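Local structure of TRAP-type C4-dicarboxylate:H+ symport system substrate-binding component DctP (Shewanella oneidensis, 4MX6) at residues Lys40-Val45 and Asn93-Val98; Asn85-Leu90 and Ser103-Tyr108; Phe97-Leu102 and Tyr246-Ser251; Ala135-Leu140 and Leu151-Asn156. The protein binds succinate and, as the periplasmic substrate-binding component of a TRAP-type symport system, probably delivers C4-dicarboxylates to the membrane transporter. All coordinates share one frame; numbering follows the deposited sequence.

Contact 1 (Lys40-Val45 and Asn93-Val98)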
loop_
_atom_site.group_PDB
_atom_site.type_symbol
_atom_site.label_atom_id
_atom_site.label_comp_id
_atom_site.label_asym_id
_atom_site.label_seq_id
_atom_site.Cartn_x
_atom_site.Cartn_y
_atom_site.Cartn_z
ATOM N N LYS A 40 8.365 -14.705 12.144
ATOM C CA LYS A 40 9.025 -13.743 11.260
ATOM C C LYS A 40 8.003 -12.849 10.565
ATOM O O LYS A 40 6.978 -13.340 10.083
ATOM C CB LYS A 40 9.865 -14.469 10.214
ATOM C CG LYS A 40 10.969 -15.304 10.806
ATOM C CD LYS A 40 11.850 -15.939 9.735
ATOM C CE LYS A 40 12.806 -16.949 10.344
ATOM N NZ LYS A 40 13.770 -17.472 9.358
ATOM N N PHE A 41 8.298 -11.544 10.534
ATOM C CA PHE A 41 7.463 -10.530 9.887
ATOM C C PHE A 41 8.390 -9.784 8.938
ATOM O O PHE A 41 9.318 -9.101 9.386
ATOM C CB PHE A 41 6.895 -9.586 10.945
ATOM C CG PHE A 41 5.769 -8.686 10.464
ATOM C CD1 PHE A 41 5.731 -8.134 9.193
ATOM C CD2 PHE A 41 4.743 -8.387 11.319
ATOM C CE1 PHE A 41 4.680 -7.319 8.804
ATOM C CE2 PHE A 41 3.694 -7.579 10.929
ATOM C CZ PHE A 41 3.682 -7.034 9.676
ATOM N N SER A 42 8.192 -9.936 7.634
ATOM C CA SER A 42 9.012 -9.208 6.674
ATOM C C SER A 42 8.196 -8.151 5.962
ATOM O O SER A 42 6.992 -8.300 5.781
ATOM C CB SER A 42 9.668 -10.156 5.663
ATOM O OG SER A 42 8.730 -10.836 4.843
ATOM N N HIS A 43 8.868 -7.086 5.548
ATOM C CA HIS A 43 8.250 -6.060 4.732
ATOM C C HIS A 43 9.299 -5.295 3.930
ATOM O O HIS A 43 10.514 -5.524 4.082
ATOM C CB HIS A 43 7.379 -5.144 5.607
ATOM C CG HIS A 43 8.134 -4.312 6.594
ATOM N ND1 HIS A 43 8.799 -3.167 6.217
ATOM C CD2 HIS A 43 8.314 -4.446 7.933
ATOM C CE1 HIS A 43 9.351 -2.628 7.291
ATOM N NE2 HIS A 43 9.077 -3.384 8.341
ATOM N N VAL A 44 8.824 -4.393 3.075
ATOM C CA VAL A 44 9.679 -3.730 2.094
ATOM C C VAL A 44 9.962 -2.266 2.403
ATOM O O VAL A 44 10.664 -1.609 1.640
ATOM C CB VAL A 44 9.084 -3.849 0.662
ATOM C CG1 VAL A 44 8.857 -5.305 0.330
ATOM C CG2 VAL A 44 7.803 -3.031 0.488
ATOM N N VAL A 45 9.387 -1.716 3.467
ATOM C CA VAL A 45 9.558 -0.295 3.754
ATOM C C VAL A 45 10.641 -0.006 4.794
ATOM O O VAL A 45 11.180 -0.899 5.432
ATOM C CB VAL A 45 8.225 0.392 4.137
ATOM C CG1 VAL A 45 7.213 0.240 2.995
ATOM C CG2 VAL A 45 7.649 -0.128 5.450
ATOM N N ASN A 93 5.586 -20.997 4.600
ATOM C CA ASN A 93 5.897 -20.798 6.017
ATOM C C ASN A 93 7.368 -20.448 6.259
ATOM O O ASN A 93 7.909 -20.733 7.335
ATOM C CB ASN A 93 5.436 -21.977 6.882
ATOM C CG ASN A 93 5.217 -21.580 8.336
ATOM O OD1 ASN A 93 4.780 -20.474 8.641
ATOM N ND2 ASN A 93 5.531 -22.490 9.246
ATOM N N ASP A 94 7.989 -19.785 5.276
ATOM C CA ASP A 94 9.307 -19.187 5.479
ATOM C C ASP A 94 9.205 -17.812 6.145
ATOM O O ASP A 94 10.208 -17.264 6.585
ATOM C CB ASP A 94 10.043 -19.078 4.153
ATOM C CG ASP A 94 10.584 -20.405 3.674
ATOM O OD1 ASP A 94 10.799 -21.314 4.511
ATOM O OD2 ASP A 94 10.845 -20.512 2.450
ATOM N N VAL A 95 7.990 -17.270 6.205
ATOM C CA VAL A 95 7.689 -16.048 6.948
ATOM C C VAL A 95 6.250 -16.240 7.439
ATOM O O VAL A 95 5.484 -16.953 6.793
ATOM C CB VAL A 95 7.885 -14.766 6.061
ATOM C CG1 VAL A 95 6.927 -14.731 4.875
ATOM C CG2 VAL A 95 7.778 -13.502 6.874
ATOM N N GLN A 96 5.899 -15.630 8.566
ATOM C CA GLN A 96 4.606 -15.862 9.205
ATOM C C GLN A 96 3.630 -14.689 9.036
ATOM O O GLN A 96 2.420 -14.903 9.033
ATOM C CB GLN A 96 4.810 -16.188 10.689
ATOM C CG GLN A 96 5.349 -17.594 10.918
ATOM C CD GLN A 96 6.772 -17.781 10.424
ATOM O OE1 GLN A 96 7.684 -17.040 10.805
ATOM N NE2 GLN A 96 6.976 -18.783 9.580
ATOM N N PHE A 97 4.142 -13.466 8.909
ATOM C CA PHE A 97 3.319 -12.283 8.652
ATOM C C PHE A 97 3.974 -11.416 7.597
ATOM O O PHE A 97 5.175 -11.187 7.646
ATOM C CB PHE A 97 3.099 -11.443 9.927
ATOM C CG PHE A 97 2.328 -12.166 10.994
ATOM C CD1 PHE A 97 0.947 -12.167 11.019
ATOM C CD2 PHE A 97 2.995 -12.901 11.961
ATOM C CE1 PHE A 97 0.252 -12.864 12.010
ATOM C CE2 PHE A 97 2.297 -13.603 12.931
ATOM C CZ PHE A 97 0.937 -13.582 12.939
ATOM N N VAL A 98 3.160 -10.952 6.657
ATOM C CA VAL A 98 3.548 -9.909 5.715
ATOM C C VAL A 98 2.377 -8.929 5.609
ATOM O O VAL A 98 1.265 -9.226 6.074
ATOM C CB VAL A 98 3.945 -10.480 4.329
ATOM C CG1 VAL A 98 5.217 -11.322 4.457
ATOM C CG2 VAL A 98 2.819 -11.300 3.705
HETATM O O HOH W 1 12.804 -18.014 6.646
#
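Phe97 lays its CB over one face of the Phe41 ring, a CH-pi contact in which the carbon sits 3.9 Å from the Phe41 ring centroid, shifted toward the rim. At the edge of the Phe97 ring, near its plane, lies Lys40 O, and Phe58 of helix 50-65 meets that ring edge-to-face. The third flat group is the Gln96 amide. Its OE1 accepts Lys40 N at 2.8 Å in the carbonyl plane, while its NE2 donates to Asn93 OD1 at 2.9 Å, an almost straight bond lying in the plane of the Gln96 amide, though the donor stands well above the plane of the Asn93 carbonyl. A bend in the Gln96 chain (chi2 68°) turns the amide back to serve both partners. With an alanine at Gln96, Lys40 N would probably lose this acceptor and the Asn93 amide would be set free to turn. The backbones add their own bonds: Lys40 O is gripped by both Gln96 N at 3.0 Å and Phe97 N at 3.1 Å, and Ser42 N reaches Phe97 O at 3.3 Å. Val95 CG2 packs 3.3 Å from Lys40 O, and a water links Lys40 NZ to Asp94 O. Residues 93-98 thus add a single bridge, Phe41 with Phe97, along this side of strand 37-42, which also pairs in parallel with strand 70-75, consistent with the alpha/beta lobe of a periplasmic binding protein.

Contact 2 (Asn85-Leu90 and Ser103-Tyr108)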
loop_
_atom_site.group_PDB
_atom_site.type_symbol
_atom_site.label_atom_id
_atom_site.label_comp_id
_atom_site.label_asym_id
_atom_site.label_seq_id
_atom_site.Cartn_x
_atom_site.Cartn_y
_atom_site.Cartn_z
ATOM N N ASN A 85 8.637 -12.020 -4.013
ATOM C CA ASN A 85 8.664 -13.357 -3.401
ATOM C C ASN A 85 7.978 -13.494 -2.038
ATOM O O ASN A 85 7.878 -14.605 -1.530
ATOM C CB ASN A 85 10.094 -13.942 -3.335
ATOM C CG ASN A 85 11.042 -13.151 -2.435
ATOM O OD1 ASN A 85 10.650 -12.228 -1.737
ATOM N ND2 ASN A 85 12.304 -13.567 -2.415
ATOM N N GLU A 86 7.478 -12.412 -1.457
ATOM C CA GLU A 86 7.005 -12.494 -0.083
ATOM C C GLU A 86 5.764 -13.372 0.084
ATOM O O GLU A 86 5.659 -14.069 1.093
ATOM C CB GLU A 86 6.790 -11.099 0.508
ATOM C CG GLU A 86 5.659 -10.300 -0.111
ATOM C CD GLU A 86 5.442 -8.947 0.561
ATOM O OE1 GLU A 86 5.996 -8.685 1.663
ATOM O OE2 GLU A 86 4.703 -8.122 -0.029
ATOM N N LEU A 87 4.824 -13.356 -0.863
ATOM C CA LEU A 87 3.617 -14.160 -0.687
ATOM C C LEU A 87 3.935 -15.651 -0.883
ATOM O O LEU A 87 3.411 -16.498 -0.153
ATOM C CB LEU A 87 2.470 -13.690 -1.600
ATOM C CG LEU A 87 1.818 -12.373 -1.149
ATOM C CD1 LEU A 87 0.747 -11.940 -2.130
ATOM C CD2 LEU A 87 1.210 -12.482 0.241
ATOM N N ALA A 88 4.806 -15.978 -1.835
ATOM C CA ALA A 88 5.263 -17.354 -1.966
ATOM C C ALA A 88 5.950 -17.810 -0.668
ATOM O O ALA A 88 5.688 -18.916 -0.177
ATOM C CB ALA A 88 6.193 -17.499 -3.147
ATOM N N ALA A 89 6.799 -16.958 -0.100
ATOM C CA ALA A 89 7.463 -17.278 1.158
ATOM C C ALA A 89 6.461 -17.506 2.299
ATOM O O ALA A 89 6.620 -18.429 3.101
ATOM C CB ALA A 89 8.447 -16.190 1.516
ATOM N N LEU A 90 5.441 -16.665 2.368
ATOM C CA LEU A 90 4.388 -16.806 3.368
ATOM C C LEU A 90 3.744 -18.193 3.283
ATOM O O LEU A 90 3.583 -18.895 4.295
ATOM C CB LEU A 90 3.326 -15.726 3.168
ATOM C CG LEU A 90 2.219 -15.752 4.209
ATOM C CD1 LEU A 90 2.702 -15.237 5.559
ATOM C CD2 LEU A 90 1.044 -14.945 3.698
ATOM N N SER A 103 -2.594 -3.618 -3.745
ATOM C CA SER A 103 -2.353 -3.729 -5.175
ATOM C C SER A 103 -1.634 -5.006 -5.589
ATOM O O SER A 103 -1.531 -5.291 -6.779
ATOM C CB SER A 103 -1.463 -2.572 -5.641
ATOM O OG SER A 103 -1.891 -1.330 -5.126
ATOM N N LYS A 104 -1.113 -5.766 -4.630
ATOM C CA LYS A 104 -0.132 -6.810 -4.939
ATOM C C LYS A 104 -0.668 -8.233 -4.781
ATOM O O LYS A 104 0.096 -9.177 -4.603
ATOM C CB LYS A 104 1.144 -6.597 -4.093
ATOM C CG LYS A 104 1.903 -5.316 -4.481
ATOM C CD LYS A 104 3.073 -5.005 -3.573
ATOM C CE LYS A 104 3.718 -3.677 -3.958
ATOM N NZ LYS A 104 4.728 -3.222 -2.966
ATOM N N PHE A 105 -1.988 -8.384 -4.857
ATOM C CA PHE A 105 -2.636 -9.667 -4.596
ATOM C C PHE A 105 -3.247 -10.351 -5.823
ATOM O O PHE A 105 -3.929 -11.367 -5.671
ATOM C CB PHE A 105 -3.707 -9.480 -3.521
ATOM C CG PHE A 105 -3.148 -9.266 -2.133
ATOM C CD1 PHE A 105 -2.686 -10.336 -1.390
ATOM C CD2 PHE A 105 -3.105 -8.007 -1.561
ATOM C CE1 PHE A 105 -2.191 -10.158 -0.102
ATOM C CE2 PHE A 105 -2.605 -7.828 -0.274
ATOM C CZ PHE A 105 -2.167 -8.909 0.454
ATOM N N GLU A 106 -3.004 -9.832 -7.024
ATOM C CA GLU A 106 -3.692 -10.323 -8.223
ATOM C C GLU A 106 -3.465 -11.799 -8.540
ATOM O O GLU A 106 -4.280 -12.413 -9.227
ATOM C CB GLU A 106 -3.350 -9.468 -9.454
ATOM C CG GLU A 106 -3.982 -8.086 -9.374
ATOM C CD GLU A 106 -3.630 -7.150 -10.535
ATOM O OE1 GLU A 106 -2.760 -7.510 -11.356
ATOM O OE2 GLU A 106 -4.223 -6.033 -10.613
ATOM N N ARG A 107 -2.361 -12.373 -8.085
ATOM C CA ARG A 107 -2.148 -13.790 -8.328
ATOM C C ARG A 107 -3.091 -14.657 -7.509
ATOM O O ARG A 107 -3.261 -15.830 -7.816
ATOM C CB ARG A 107 -0.718 -14.209 -8.027
ATOM C CG ARG A 107 -0.519 -15.685 -8.321
ATOM C CD ARG A 107 0.921 -16.085 -8.282
ATOM N NE ARG A 107 1.501 -15.774 -6.990
ATOM C CZ ARG A 107 2.799 -15.805 -6.725
ATOM N NH1 ARG A 107 3.662 -16.132 -7.679
ATOM N NH2 ARG A 107 3.231 -15.500 -5.508
ATOM N N TYR A 108 -3.691 -14.083 -6.472
ATOM C CA TYR A 108 -4.514 -14.847 -5.531
ATOM C C TYR A 108 -6.001 -14.480 -5.563
ATOM O O TYR A 108 -6.849 -15.315 -5.261
ATOM C CB TYR A 108 -3.937 -14.726 -4.113
ATOM C CG TYR A 108 -2.538 -15.274 -4.040
ATOM C CD1 TYR A 108 -2.311 -16.637 -3.928
ATOM C CD2 TYR A 108 -1.439 -14.437 -4.116
ATOM C CE1 TYR A 108 -1.026 -17.147 -3.893
ATOM C CE2 TYR A 108 -0.159 -14.934 -4.080
ATOM C CZ TYR A 108 0.049 -16.289 -3.964
ATOM O OH TYR A 108 1.345 -16.774 -3.926
#
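Leu87 and Tyr108 both hold CG anti to the carbonyl carbon (chi1 -74° and -61°), and from these positions their side chains slide past each other in opposite directions. Two carbons of the leucine lie against one corner of the tyrosine: Leu87 CD1 is 3.7 Å from Tyr108 CE2, and Leu87 CB is 3.8 Å from that same Tyr108 CE2. The leucine crosses Phe105 at about a right angle, its CD1 3.9 Å from Phe105 CD1, and the other methyl, Leu87 CD2, stands 4.1 Å from Phe105 CE1. Leu87 CD1 also comes within 3.8 Å of Lys104 O. Here the start of helix 86-91 inserts one leucine into a loop that helps to line the succinate site of this binding protein: Lys104, in that loop, forms a salt bridge with Asp83 through NZ and a hydrogen bond with the bound succinate. Replacing Tyr108 by an alanine would probably open a gap beside Leu87 and leave the aliphatic part of Arg107 without the ring it lies on, since Arg107 CG sits over the centre of the Tyr108 face, 4.3 Å above its plane. The loop is tied into a turn by Tyr108 N donating to Phe105 O at 2.8 Å. Beyond it, Phe105 leans on Met247 of strand 243-251, and Glu106 OE1 accepts from the backbone N of Asp184.

Contact 3 (Phe97-Leu102 and Tyr246-Ser251)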
loop_
_atom_site.group_PDB
_atom_site.type_symbol
_atom_site.label_atom_id
_atom_site.label_comp_id
_atom_site.label_asym_id
_atom_site.label_seq_id
_atom_site.Cartn_x
_atom_site.Cartn_y
_atom_site.Cartn_z
ATOM N N PHE A 97 4.142 -13.466 8.909
ATOM C CA PHE A 97 3.319 -12.283 8.652
ATOM C C PHE A 97 3.974 -11.416 7.597
ATOM O O PHE A 97 5.175 -11.187 7.646
ATOM C CB PHE A 97 3.099 -11.443 9.927
ATOM C CG PHE A 97 2.328 -12.166 10.994
ATOM C CD1 PHE A 97 0.947 -12.167 11.019
ATOM C CD2 PHE A 97 2.995 -12.901 11.961
ATOM C CE1 PHE A 97 0.252 -12.864 12.010
ATOM C CE2 PHE A 97 2.297 -13.603 12.931
ATOM C CZ PHE A 97 0.937 -13.582 12.939
ATOM N N VAL A 98 3.160 -10.952 6.657
ATOM C CA VAL A 98 3.548 -9.909 5.715
ATOM C C VAL A 98 2.377 -8.929 5.609
ATOM O O VAL A 98 1.265 -9.226 6.074
ATOM C CB VAL A 98 3.945 -10.480 4.329
ATOM C CG1 VAL A 98 5.217 -11.322 4.457
ATOM C CG2 VAL A 98 2.819 -11.300 3.705
ATOM N N ALA A 99 2.618 -7.760 5.022
ATOM C CA ALA A 99 1.574 -6.750 4.892
ATOM C C ALA A 99 1.736 -6.009 3.561
ATOM O O ALA A 99 2.093 -4.823 3.521
ATOM C CB ALA A 99 1.569 -5.802 6.084
ATOM N N PRO A 100 1.477 -6.715 2.449
ATOM C CA PRO A 100 1.617 -6.095 1.132
ATOM C C PRO A 100 0.569 -5.040 0.880
ATOM O O PRO A 100 -0.560 -5.119 1.382
ATOM C CB PRO A 100 1.401 -7.268 0.156
ATOM C CG PRO A 100 1.460 -8.522 1.000
ATOM C CD PRO A 100 0.974 -8.096 2.345
ATOM N N SER A 101 0.923 -4.095 0.023
ATOM C CA SER A 101 -0.065 -3.238 -0.596
ATOM C C SER A 101 -1.222 -4.074 -1.137
ATOM O O SER A 101 -1.019 -5.140 -1.721
ATOM C CB SER A 101 0.579 -2.506 -1.764
ATOM O OG SER A 101 -0.412 -1.832 -2.516
ATOM N N LEU A 102 -2.428 -3.519 -1.024
ATOM C CA LEU A 102 -3.631 -4.118 -1.576
ATOM C C LEU A 102 -3.510 -4.341 -3.088
ATOM O O LEU A 102 -4.266 -5.138 -3.634
ATOM C CB LEU A 102 -4.856 -3.257 -1.226
ATOM C CG LEU A 102 -5.141 -3.200 0.282
ATOM C CD1 LEU A 102 -6.053 -2.057 0.637
ATOM C CD2 LEU A 102 -5.741 -4.510 0.774
ATOM N N TYR A 246 -2.560 -1.427 3.046
ATOM C CA TYR A 246 -2.078 -2.792 3.171
ATOM C C TYR A 246 -3.137 -3.741 3.705
ATOM O O TYR A 246 -4.005 -3.338 4.466
ATOM C CB TYR A 246 -0.904 -2.827 4.143
ATOM C CG TYR A 246 0.159 -1.791 3.888
ATOM C CD1 TYR A 246 0.894 -1.806 2.723
ATOM C CD2 TYR A 246 0.424 -0.804 4.824
ATOM C CE1 TYR A 246 1.898 -0.870 2.489
ATOM C CE2 TYR A 246 1.439 0.115 4.621
ATOM C CZ TYR A 246 2.172 0.080 3.458
ATOM O OH TYR A 246 3.215 0.971 3.296
ATOM N N MET A 247 -2.992 -5.020 3.372
ATOM C CA MET A 247 -3.654 -6.080 4.141
ATOM C C MET A 247 -2.592 -6.850 4.909
ATOM O O MET A 247 -1.646 -7.357 4.314
ATOM C CB MET A 247 -4.459 -7.038 3.253
ATOM C CG MET A 247 -5.364 -7.927 4.081
ATOM S SD MET A 247 -6.342 -9.120 3.133
ATOM C CE MET A 247 -7.390 -8.007 2.208
ATOM N N VAL A 248 -2.741 -6.911 6.229
ATOM C CA VAL A 248 -1.886 -7.742 7.067
ATOM C C VAL A 248 -2.409 -9.177 6.961
ATOM O O VAL A 248 -3.591 -9.433 7.209
ATOM C CB VAL A 248 -1.883 -7.257 8.523
ATOM C CG1 VAL A 248 -0.960 -8.119 9.369
ATOM C CG2 VAL A 248 -1.505 -5.776 8.606
ATOM N N VAL A 249 -1.541 -10.086 6.531
ATOM C CA VAL A 249 -1.928 -11.466 6.274
ATOM C C VAL A 249 -0.973 -12.466 6.901
ATOM O O VAL A 249 0.186 -12.169 7.171
ATOM C CB VAL A 249 -2.005 -11.767 4.753
ATOM C CG1 VAL A 249 -3.080 -10.917 4.079
ATOM C CG2 VAL A 249 -0.678 -11.537 4.069
ATOM N N THR A 250 -1.498 -13.664 7.112
ATOM C CA THR A 250 -0.703 -14.821 7.490
ATOM C C THR A 250 -1.125 -16.004 6.620
ATOM O O THR A 250 -2.019 -15.875 5.779
ATOM C CB THR A 250 -0.839 -15.147 9.004
ATOM O OG1 THR A 250 0.082 -16.176 9.377
ATOM C CG2 THR A 250 -2.229 -15.609 9.379
ATOM N N SER A 251 -0.485 -17.151 6.803
ATOM C CA SER A 251 -0.928 -18.359 6.115
ATOM C C SER A 251 -1.896 -19.127 6.997
ATOM O O SER A 251 -1.779 -19.142 8.228
ATOM C CB SER A 251 0.238 -19.262 5.710
ATOM O OG SER A 251 0.846 -19.862 6.841
#
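Val98 and Val249 form an antiparallel hydrogen-bonded pair: Val249 N donates almost straight to Val98 O at 3.0 Å, and Val98 N answers with a longer bond of 3.3 Å to Val249 O. Further along, Met247 N reaches Pro100 O at 3.1 Å, and CA-H...O contacts, such as Ala99 CA to Met247 O at 3.3 Å, draw the chains together between these bonds. Among apolar groups the valines touch through one branch each, Val98 CG2 to Val249 CG2 at 3.5 Å, both set between the backbone N and the carbonyl carbon (chi1 -66° and -63°); Leu102 CD2 meets Met247 CB at 3.8 Å, the two side chains crossing at about a right angle. Aromatic rings flank the pairing at its ends. Pro100 O and Ser101 N lie in the plane of the Tyr246 ring at its edge, whereas Thr250 OG1, bonded to Gln96 O, stands over a face of Phe97. The Tyr246 hydroxyl bonds both Asn156 and the bound succinate, and the ring makes a cation-pi contact with Lys51. Strand 243-251 also pairs with strand 148-158; residues 97-102 run alongside, bonding strand 37-42 at Phe97, with helix 86-91 packed against Val98, Pro100 and Val249.

Contact 4 (Ala135-Leu140 and Leu151-Asn156)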
loop_
_atom_site.group_PDB
_atom_site.type_symbol
_atom_site.label_atom_id
_atom_site.label_comp_id
_atom_site.label_asym_id
_atom_site.label_seq_id
_atom_site.Cartn_x
_atom_site.Cartn_y
_atom_site.Cartn_z
ATOM N N ALA A 135 -18.571 -4.968 2.569
ATOM C CA ALA A 135 -17.782 -5.365 1.409
ATOM C C ALA A 135 -16.296 -5.421 1.754
ATOM O O ALA A 135 -15.589 -6.326 1.337
ATOM C CB ALA A 135 -18.017 -4.412 0.233
ATOM N N GLY A 136 -15.830 -4.437 2.507
ATOM C CA GLY A 136 -14.440 -4.393 2.923
ATOM C C GLY A 136 -14.078 -5.540 3.848
ATOM O O GLY A 136 -13.000 -6.132 3.740
ATOM N N GLN A 137 -14.971 -5.858 4.772
ATOM C CA GLN A 137 -14.675 -6.934 5.704
ATOM C C GLN A 137 -14.642 -8.269 4.977
ATOM O O GLN A 137 -13.793 -9.116 5.248
ATOM C CB GLN A 137 -15.670 -6.937 6.870
ATOM C CG GLN A 137 -15.478 -5.754 7.801
ATOM C CD GLN A 137 -14.151 -5.834 8.523
ATOM O OE1 GLN A 137 -13.963 -6.688 9.393
ATOM N NE2 GLN A 137 -13.220 -4.967 8.161
ATOM N N ALA A 138 -15.559 -8.464 4.036
ATOM C CA ALA A 138 -15.578 -9.701 3.266
ATOM C C ALA A 138 -14.276 -9.877 2.469
ATOM O O ALA A 138 -13.801 -10.992 2.301
ATOM C CB ALA A 138 -16.787 -9.748 2.351
ATOM N N LEU A 139 -13.697 -8.780 1.999
ATOM C CA LEU A 139 -12.471 -8.848 1.218
ATOM C C LEU A 139 -11.294 -9.419 2.025
ATOM O O LEU A 139 -10.359 -9.958 1.444
ATOM C CB LEU A 139 -12.132 -7.471 0.631
ATOM C CG LEU A 139 -12.968 -7.079 -0.595
ATOM C CD1 LEU A 139 -12.851 -5.620 -0.910
ATOM C CD2 LEU A 139 -12.554 -7.880 -1.816
ATOM N N LEU A 140 -11.351 -9.331 3.352
ATOM C CA LEU A 140 -10.292 -9.917 4.181
ATOM C C LEU A 140 -10.223 -11.435 4.008
ATOM O O LEU A 140 -9.173 -12.047 4.266
ATOM C CB LEU A 140 -10.482 -9.578 5.662
ATOM C CG LEU A 140 -10.233 -8.117 6.034
ATOM C CD1 LEU A 140 -10.743 -7.797 7.423
ATOM C CD2 LEU A 140 -8.752 -7.788 5.932
ATOM N N LEU A 151 -6.005 -10.570 8.137
ATOM C CA LEU A 151 -6.133 -10.254 9.553
ATOM C C LEU A 151 -6.541 -8.815 9.840
ATOM O O LEU A 151 -7.100 -8.544 10.892
ATOM C CB LEU A 151 -4.825 -10.599 10.273
ATOM C CG LEU A 151 -4.513 -12.094 10.266
ATOM C CD1 LEU A 151 -3.164 -12.354 10.898
ATOM C CD2 LEU A 151 -5.608 -12.858 11.002
ATOM N N GLY A 152 -6.291 -7.900 8.917
ATOM C CA GLY A 152 -6.697 -6.524 9.100
ATOM C C GLY A 152 -6.160 -5.654 7.977
ATOM O O GLY A 152 -5.341 -6.095 7.173
ATOM N N TYR A 153 -6.650 -4.423 7.935
ATOM C CA TYR A 153 -6.174 -3.391 7.026
ATOM C C TYR A 153 -5.259 -2.449 7.804
ATOM O O TYR A 153 -5.562 -2.063 8.937
ATOM C CB TYR A 153 -7.335 -2.587 6.460
ATOM C CG TYR A 153 -8.215 -3.343 5.489
ATOM C CD1 TYR A 153 -7.788 -3.589 4.194
ATOM C CD2 TYR A 153 -9.486 -3.774 5.853
ATOM C CE1 TYR A 153 -8.597 -4.240 3.286
ATOM C CE2 TYR A 153 -10.298 -4.447 4.949
ATOM C CZ TYR A 153 -9.845 -4.678 3.671
ATOM O OH TYR A 153 -10.624 -5.319 2.731
ATOM N N LEU A 154 -4.169 -2.027 7.173
ATOM C CA LEU A 154 -3.254 -1.052 7.747
ATOM C C LEU A 154 -3.103 0.084 6.736
ATOM O O LEU A 154 -2.840 -0.163 5.561
ATOM C CB LEU A 154 -1.903 -1.707 8.050
ATOM C CG LEU A 154 -0.787 -0.770 8.489
ATOM C CD1 LEU A 154 -1.086 -0.119 9.831
ATOM C CD2 LEU A 154 0.534 -1.530 8.560
ATOM N N HIS A 155 -3.266 1.311 7.201
ATOM C CA HIS A 155 -3.158 2.459 6.309
ATOM C C HIS A 155 -1.733 2.876 5.993
ATOM O O HIS A 155 -0.826 2.748 6.822
ATOM C CB HIS A 155 -3.866 3.669 6.922
ATOM C CG HIS A 155 -5.326 3.444 7.123
ATOM N ND1 HIS A 155 -6.051 3.859 8.218
ATOM C CD2 HIS A 155 -6.205 2.820 6.311
ATOM C CE1 HIS A 155 -7.315 3.488 8.062
ATOM N NE2 HIS A 155 -7.425 2.849 6.913
ATOM N N ASN A 156 -1.560 3.451 4.800
ATOM C CA ASN A 156 -0.417 4.310 4.533
ATOM C C ASN A 156 -0.930 5.713 4.202
ATOM O O ASN A 156 -0.847 6.608 5.046
ATOM C CB ASN A 156 0.525 3.738 3.481
ATOM C CG ASN A 156 1.822 4.518 3.410
ATOM O OD1 ASN A 156 1.821 5.755 3.532
ATOM N ND2 ASN A 156 2.932 3.820 3.256
#
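Tyr153 donates its hydroxyl proton to the carbonyl oxygen of Gly136, OH to O 2.7 Å, the donor tilted 19° from the carbonyl plane. That oxygen lies in the plane of the tyrosine ring, at its edge. Over one face comes Leu140, its CD2 4.0 Å from the Tyr153 ring centroid and displaced toward the rim, a CH-pi contact; the two side chains cross obliquely. The same methyl also approaches the strand backbone, with Leu140 CD2 3.9 Å from Gly152 N. Beside the hydroxyl, Leu139 CB packs 3.4 Å from Tyr153 OH, so the oxygen is met by both a carbonyl and a CB of residues 136-139. The ring gets there because Tyr153 has CG anti to its carbonyl carbon (chi1 -70°), which swings the phenol from the strand toward the helix. In the next shell, Gln131 and Leu102 lean on the tyrosine, and Gln131 O also takes a bond from Gln137 NE2. Leu140 is placed in part by its backbone N, which donates to Gln137 O at 3.1 Å. The axes of segments 135-139 and 151-156 pass 9.5 Å apart, at 116°, a distance spanned by the Tyr153 ring from the strand and by Leu140 from residues 135-140. Just before Tyr153, Leu151 and Gly152 stand together opposite the one residue Val248, a classic beta bulge in the antiparallel pairing of strands 148-158 and 243-251.

Phe97 and Val98 belong to both contact 1 and contact 3, whose centres lie 9 Å apart, so one extended chain joins strand 37-42 to strand 243-251. Contact 2 packs beside both: Asp94 N probably bonds Ala89 O at 2.9 Å, and Phe105 CZ touches Pro100 CG at 3.7 Å. Contact 4 is nested in the loop that contact 3 closes, and shares its sheet through Val248 O and Leu151 N, 2.8 Å apart. The bound succinate lies next to contacts 2 and 3, about 3 Å from the side chains of Lys104 and Tyr246, but about 10 Å from that of Val98 in contact 1 and about 13 Å from that of Tyr153 in contact 4.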